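Local coordinates for thiol-activated cytolysin (Desulfobulbus propionicus, PDB 6NAL), which probably binds target membranes and assembles into large pores, as other members of the cholesterol-dependent cytolysin family do, at residues 359-371 against 415-427. Numbering follows the deposited sequence.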
loop_
_atom_site.group_PDB
_atom_site.type_symbol
_atom_site.label_atom_id
_atom_site.label_comp_id
_atom_site.label_asym_id
_atom_site.label_seq_id
_atom_site.Cartn_x
_atom_site.Cartn_y
_atom_site.Cartn_z
ATOM N N LYS A 359 -9.346 -2.492 -2.623
ATOM C CA LYS A 359 -8.097 -3.152 -2.993
ATOM C C LYS A 359 -8.043 -4.481 -2.253
ATOM O O LYS A 359 -8.183 -4.522 -1.035
ATOM C CB LYS A 359 -6.866 -2.306 -2.659
ATOM C CG LYS A 359 -5.561 -3.058 -2.966
ATOM C CD LYS A 359 -4.341 -2.287 -2.520
ATOM C CE LYS A 359 -3.051 -2.876 -3.094
ATOM N NZ LYS A 359 -3.241 -4.015 -4.054
ATOM N N THR A 360 -7.912 -5.551 -3.005
ATOM C CA THR A 360 -7.752 -6.906 -2.527
ATOM C C THR A 360 -6.324 -7.328 -2.851
ATOM O O THR A 360 -5.852 -7.083 -3.963
ATOM C CB THR A 360 -8.751 -7.813 -3.229
ATOM O OG1 THR A 360 -10.100 -7.418 -2.916
ATOM C CG2 THR A 360 -8.494 -9.243 -2.819
ATOM N N GLU A 361 -5.617 -7.880 -1.857
ATOM C CA GLU A 361 -4.320 -8.519 -2.047
ATOM C C GLU A 361 -4.414 -9.966 -1.601
ATOM O O GLU A 361 -5.016 -10.267 -0.567
ATOM C CB GLU A 361 -3.191 -7.844 -1.249
ATOM C CG GLU A 361 -2.816 -6.465 -1.775
ATOM C CD GLU A 361 -1.680 -6.501 -2.804
ATOM O OE1 GLU A 361 -1.910 -6.098 -3.984
ATOM O OE2 GLU A 361 -0.559 -6.916 -2.414
ATOM N N ARG A 362 -3.840 -10.854 -2.390
ATOM C CA ARG A 362 -3.778 -12.271 -2.083
ATOM C C ARG A 362 -2.322 -12.599 -1.774
ATOM O O ARG A 362 -1.422 -12.254 -2.546
ATOM C CB ARG A 362 -4.324 -13.117 -3.243
ATOM C CG ARG A 362 -5.776 -12.781 -3.675
ATOM C CD ARG A 362 -6.278 -13.609 -4.888
ATOM N NE ARG A 362 -6.338 -15.037 -4.565
ATOM C CZ ARG A 362 -7.427 -15.663 -4.136
ATOM N NH1 ARG A 362 -8.568 -14.990 -4.001
ATOM N NH2 ARG A 362 -7.380 -16.966 -3.846
ATOM N N TYR A 363 -2.100 -13.208 -0.623
ATOM C CA TYR A 363 -0.773 -13.597 -0.155
ATOM C C TYR A 363 -0.798 -15.113 -0.021
ATOM O O TYR A 363 -1.589 -15.666 0.759
ATOM C CB TYR A 363 -0.433 -12.929 1.170
ATOM C CG TYR A 363 -0.507 -11.439 1.165
ATOM C CD1 TYR A 363 0.616 -10.685 0.859
ATOM C CD2 TYR A 363 -1.691 -10.778 1.501
ATOM C CE1 TYR A 363 0.586 -9.313 0.871
ATOM C CE2 TYR A 363 -1.735 -9.379 1.520
ATOM C CZ TYR A 363 -0.573 -8.660 1.192
ATOM O OH TYR A 363 -0.550 -7.292 1.196
ATOM N N SER A 364 -0.016 -15.792 -0.857
ATOM C CA SER A 364 -0.038 -17.248 -0.855
ATOM C C SER A 364 0.721 -17.789 0.363
ATOM O O SER A 364 1.650 -17.161 0.881
ATOM C CB SER A 364 0.544 -17.802 -2.159
ATOM O OG SER A 364 1.899 -17.430 -2.319
ATOM N N GLY A 365 0.282 -18.950 0.833
ATOM C CA GLY A 365 0.986 -19.674 1.862
ATOM C C GLY A 365 2.320 -20.198 1.336
ATOM O O GLY A 365 2.795 -19.862 0.246
ATOM N N GLY A 366 2.951 -21.013 2.177
ATOM C CA GLY A 366 4.285 -21.476 1.852
ATOM C C GLY A 366 4.718 -22.609 2.752
ATOM O O GLY A 366 3.986 -23.044 3.642
ATOM N N GLU A 367 5.929 -23.093 2.520
ATOM C CA GLU A 367 6.461 -24.155 3.365
ATOM C C GLU A 367 7.901 -23.842 3.688
ATOM O O GLU A 367 8.607 -23.219 2.889
ATOM C CB GLU A 367 6.332 -25.526 2.697
ATOM C CG GLU A 367 4.881 -26.030 2.740
ATOM C CD GLU A 367 4.615 -27.290 1.906
ATOM O OE1 GLU A 367 5.569 -27.827 1.277
ATOM O OE2 GLU A 367 3.434 -27.733 1.888
ATOM N N ILE A 368 8.327 -24.274 4.878
ATOM C CA ILE A 368 9.744 -24.366 5.241
ATOM C C ILE A 368 10.091 -25.836 5.462
ATOM O O ILE A 368 9.535 -26.480 6.356
ATOM C CB ILE A 368 10.080 -23.536 6.491
ATOM C CG1 ILE A 368 9.842 -22.046 6.250
ATOM C CG2 ILE A 368 11.550 -23.767 6.920
ATOM C CD1 ILE A 368 9.683 -21.278 7.511
ATOM N N ARG A 369 10.996 -26.367 4.633
ATOM C CA ARG A 369 11.519 -27.724 4.796
ATOM C C ARG A 369 12.882 -27.655 5.472
ATOM O O ARG A 369 13.775 -26.945 5.006
ATOM C CB ARG A 369 11.652 -28.460 3.454
ATOM C CG ARG A 369 10.351 -28.842 2.762
ATOM C CD ARG A 369 10.491 -30.152 2.002
ATOM N NE ARG A 369 9.484 -30.303 0.944
ATOM C CZ ARG A 369 9.273 -31.437 0.279
ATOM N NH1 ARG A 369 9.993 -32.522 0.563
ATOM N NH2 ARG A 369 8.345 -31.494 -0.666
ATOM N N LEU A 370 13.046 -28.384 6.559
ATOM C CA LEU A 370 14.332 -28.497 7.257
ATOM C C LEU A 370 14.915 -29.883 7.023
ATOM O O LEU A 370 14.178 -30.860 7.075
ATOM C CB LEU A 370 14.158 -28.274 8.750
ATOM C CG LEU A 370 13.387 -26.978 9.019
ATOM C CD1 LEU A 370 13.163 -26.953 10.536
ATOM C CD2 LEU A 370 14.102 -25.696 8.558
ATOM N N GLU A 371 16.199 -29.966 6.687
ATOM C CA GLU A 371 16.846 -31.248 6.440
ATOM C C GLU A 371 18.217 -31.221 7.076
ATOM O O GLU A 371 18.984 -30.265 6.933
ATOM C CB GLU A 371 16.941 -31.560 4.952
ATOM C CG GLU A 371 15.693 -31.043 4.199
ATOM C CD GLU A 371 15.556 -31.530 2.746
ATOM O OE1 GLU A 371 16.262 -30.990 1.864
ATOM O OE2 GLU A 371 14.703 -32.423 2.486
ATOM N N THR A 415 8.459 -30.586 7.409
ATOM C CA THR A 415 7.885 -29.484 6.664
ATOM C C THR A 415 7.081 -28.661 7.655
ATOM O O THR A 415 6.227 -29.204 8.366
ATOM C CB THR A 415 7.037 -30.001 5.503
ATOM O OG1 THR A 415 7.897 -30.552 4.498
ATOM C CG2 THR A 415 6.265 -28.870 4.861
ATOM N N ILE A 416 7.389 -27.368 7.736
ATOM C CA ILE A 416 6.590 -26.403 8.502
ATOM C C ILE A 416 5.629 -25.653 7.573
ATOM O O ILE A 416 6.070 -24.772 6.846
ATOM C CB ILE A 416 7.515 -25.415 9.235
ATOM C CG1 ILE A 416 8.452 -26.161 10.182
ATOM C CG2 ILE A 416 6.719 -24.331 10.009
ATOM C CD1 ILE A 416 9.527 -25.315 10.667
ATOM N N PRO A 417 4.346 -25.960 7.514
ATOM C CA PRO A 417 3.452 -25.200 6.618
ATOM C C PRO A 417 2.983 -23.885 7.242
ATOM O O PRO A 417 2.593 -23.821 8.408
ATOM C CB PRO A 417 2.277 -26.162 6.390
ATOM C CG PRO A 417 2.178 -26.885 7.759
ATOM C CD PRO A 417 3.618 -26.925 8.349
ATOM N N LEU A 418 2.982 -22.837 6.413
ATOM C CA LEU A 418 2.612 -21.484 6.793
ATOM C C LEU A 418 1.537 -20.935 5.865
ATOM O O LEU A 418 1.608 -21.099 4.644
ATOM C CB LEU A 418 3.851 -20.591 6.745
ATOM C CG LEU A 418 4.864 -20.903 7.862
ATOM C CD1 LEU A 418 6.140 -20.137 7.553
ATOM C CD2 LEU A 418 4.348 -20.539 9.252
ATOM N N ARG A 419 0.584 -20.225 6.448
ATOM C CA ARG A 419 -0.415 -19.523 5.675
ATOM C C ARG A 419 0.103 -18.158 5.277
ATOM O O ARG A 419 1.117 -17.688 5.757
ATOM C CB ARG A 419 -1.702 -19.420 6.464
ATOM C CG ARG A 419 -2.190 -20.794 6.865
ATOM C CD ARG A 419 -3.644 -20.795 7.281
ATOM N NE ARG A 419 -3.820 -20.052 8.523
ATOM C CZ ARG A 419 -5.009 -19.697 9.000
ATOM N NH1 ARG A 419 -6.102 -20.035 8.324
ATOM N NH2 ARG A 419 -5.103 -19.015 10.137
ATOM N N GLY A 420 -0.609 -17.531 4.350
ATOM C CA GLY A 420 -0.194 -16.280 3.739
ATOM C C GLY A 420 -0.149 -15.094 4.685
ATOM O O GLY A 420 0.402 -14.051 4.316
ATOM N N ASN A 421 -0.706 -15.218 5.882
ATOM C CA ASN A 421 -0.543 -14.173 6.877
ATOM C C ASN A 421 0.793 -14.230 7.629
ATOM O O ASN A 421 1.040 -13.369 8.475
ATOM C CB ASN A 421 -1.722 -14.227 7.848
ATOM C CG ASN A 421 -1.785 -15.516 8.624
ATOM O OD1 ASN A 421 -1.414 -16.588 8.132
ATOM N ND2 ASN A 421 -2.278 -15.424 9.851
ATOM N N ALA A 422 1.698 -15.141 7.320
ATOM C CA ALA A 422 2.969 -15.180 8.031
ATOM C C ALA A 422 4.026 -14.342 7.327
ATOM O O ALA A 422 4.198 -14.461 6.118
ATOM C CB ALA A 422 3.435 -16.625 8.157
ATOM N N ARG A 423 4.728 -13.501 8.091
ATOM C CA ARG A 423 5.795 -12.648 7.588
ATOM C C ARG A 423 7.051 -12.829 8.428
ATOM O O ARG A 423 7.023 -13.408 9.529
ATOM C CB ARG A 423 5.467 -11.154 7.666
ATOM C CG ARG A 423 4.074 -10.757 7.341
ATOM C CD ARG A 423 3.950 -10.388 5.851
ATOM N NE ARG A 423 2.678 -9.696 5.627
ATOM C CZ ARG A 423 1.583 -10.286 5.181
ATOM N NH1 ARG A 423 1.645 -11.569 4.872
ATOM N NH2 ARG A 423 0.448 -9.593 5.034
ATOM N N ASN A 424 8.154 -12.241 7.943
ATOM C CA ASN A 424 9.321 -11.956 8.802
ATOM C C ASN A 424 9.954 -13.225 9.371
ATOM O O ASN A 424 10.230 -13.349 10.568
ATOM C CB ASN A 424 8.895 -10.992 9.908
ATOM C CG ASN A 424 10.047 -10.245 10.503
ATOM O OD1 ASN A 424 11.188 -10.423 10.089
ATOM N ND2 ASN A 424 9.764 -9.416 11.510
ATOM N N ILE A 425 10.213 -14.170 8.471
ATOM C CA ILE A 425 10.668 -15.492 8.850
ATOM C C ILE A 425 12.112 -15.412 9.279
ATOM O O ILE A 425 12.945 -14.815 8.593
ATOM C CB ILE A 425 10.525 -16.469 7.682
ATOM C CG1 ILE A 425 9.102 -16.969 7.506
ATOM C CG2 ILE A 425 11.348 -17.655 7.929
ATOM C CD1 ILE A 425 8.151 -15.920 7.089
ATOM N N SER A 426 12.422 -16.030 10.401
ATOM C CA SER A 426 13.795 -16.142 10.865
ATOM C C SER A 426 14.127 -17.609 11.087
ATOM O O SER A 426 13.307 -18.372 11.615
ATOM C CB SER A 426 13.992 -15.315 12.125
ATOM O OG SER A 426 15.008 -15.837 12.962
ATOM N N ILE A 427 15.329 -17.999 10.645
ATOM C CA ILE A 427 15.779 -19.388 10.684
ATOM C C ILE A 427 17.200 -19.407 11.169
ATOM O O ILE A 427 18.039 -18.715 10.598
ATOM C CB ILE A 427 15.720 -20.081 9.314
ATOM C CG1 ILE A 427 14.308 -20.060 8.777
ATOM C CG2 ILE A 427 16.184 -21.541 9.427
ATOM C CD1 ILE A 427 14.241 -20.577 7.311
#
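I416 N donates to I368 O at 2.7 Å, nearly straight at 177°. It belongs to a ladder of antiparallel strands in the C-terminal beta sandwich, close to where the long strand 349-372 enters that domain. I368 N returns a bond to I416 O, and G366 and L418 pair the same way. The second strand then crosses to the other sheet through the type I turn R419 to A422 and so links the two sheets.

I368 points between the two layers. Its CG1 lies beside the backbone N (chi1 -63°), and CD1 reaches L418 CD1 at 3.7 Å and I425 CG2 at 4.0 Å. Its other branch, CG2, meets I427 CD1. L370 CD1 touches I416 CD1, and W401 adjoins both residues. On the other face of the ladder, T415 CG2 lies against the E367 carboxylate carbon CD at 3.7 Å.

At the turn, G420 CA makes a CA-H...O contact with Y363 O at 3.3 Å. R423 holds its guanidinium, tilted 34° from the ring plane, over one face of Y363, a cation-pi contact. R423 NH1 also bonds G420 O at 2.8 Å, in the carbonyl plane, while NH2 sits over the ring centre.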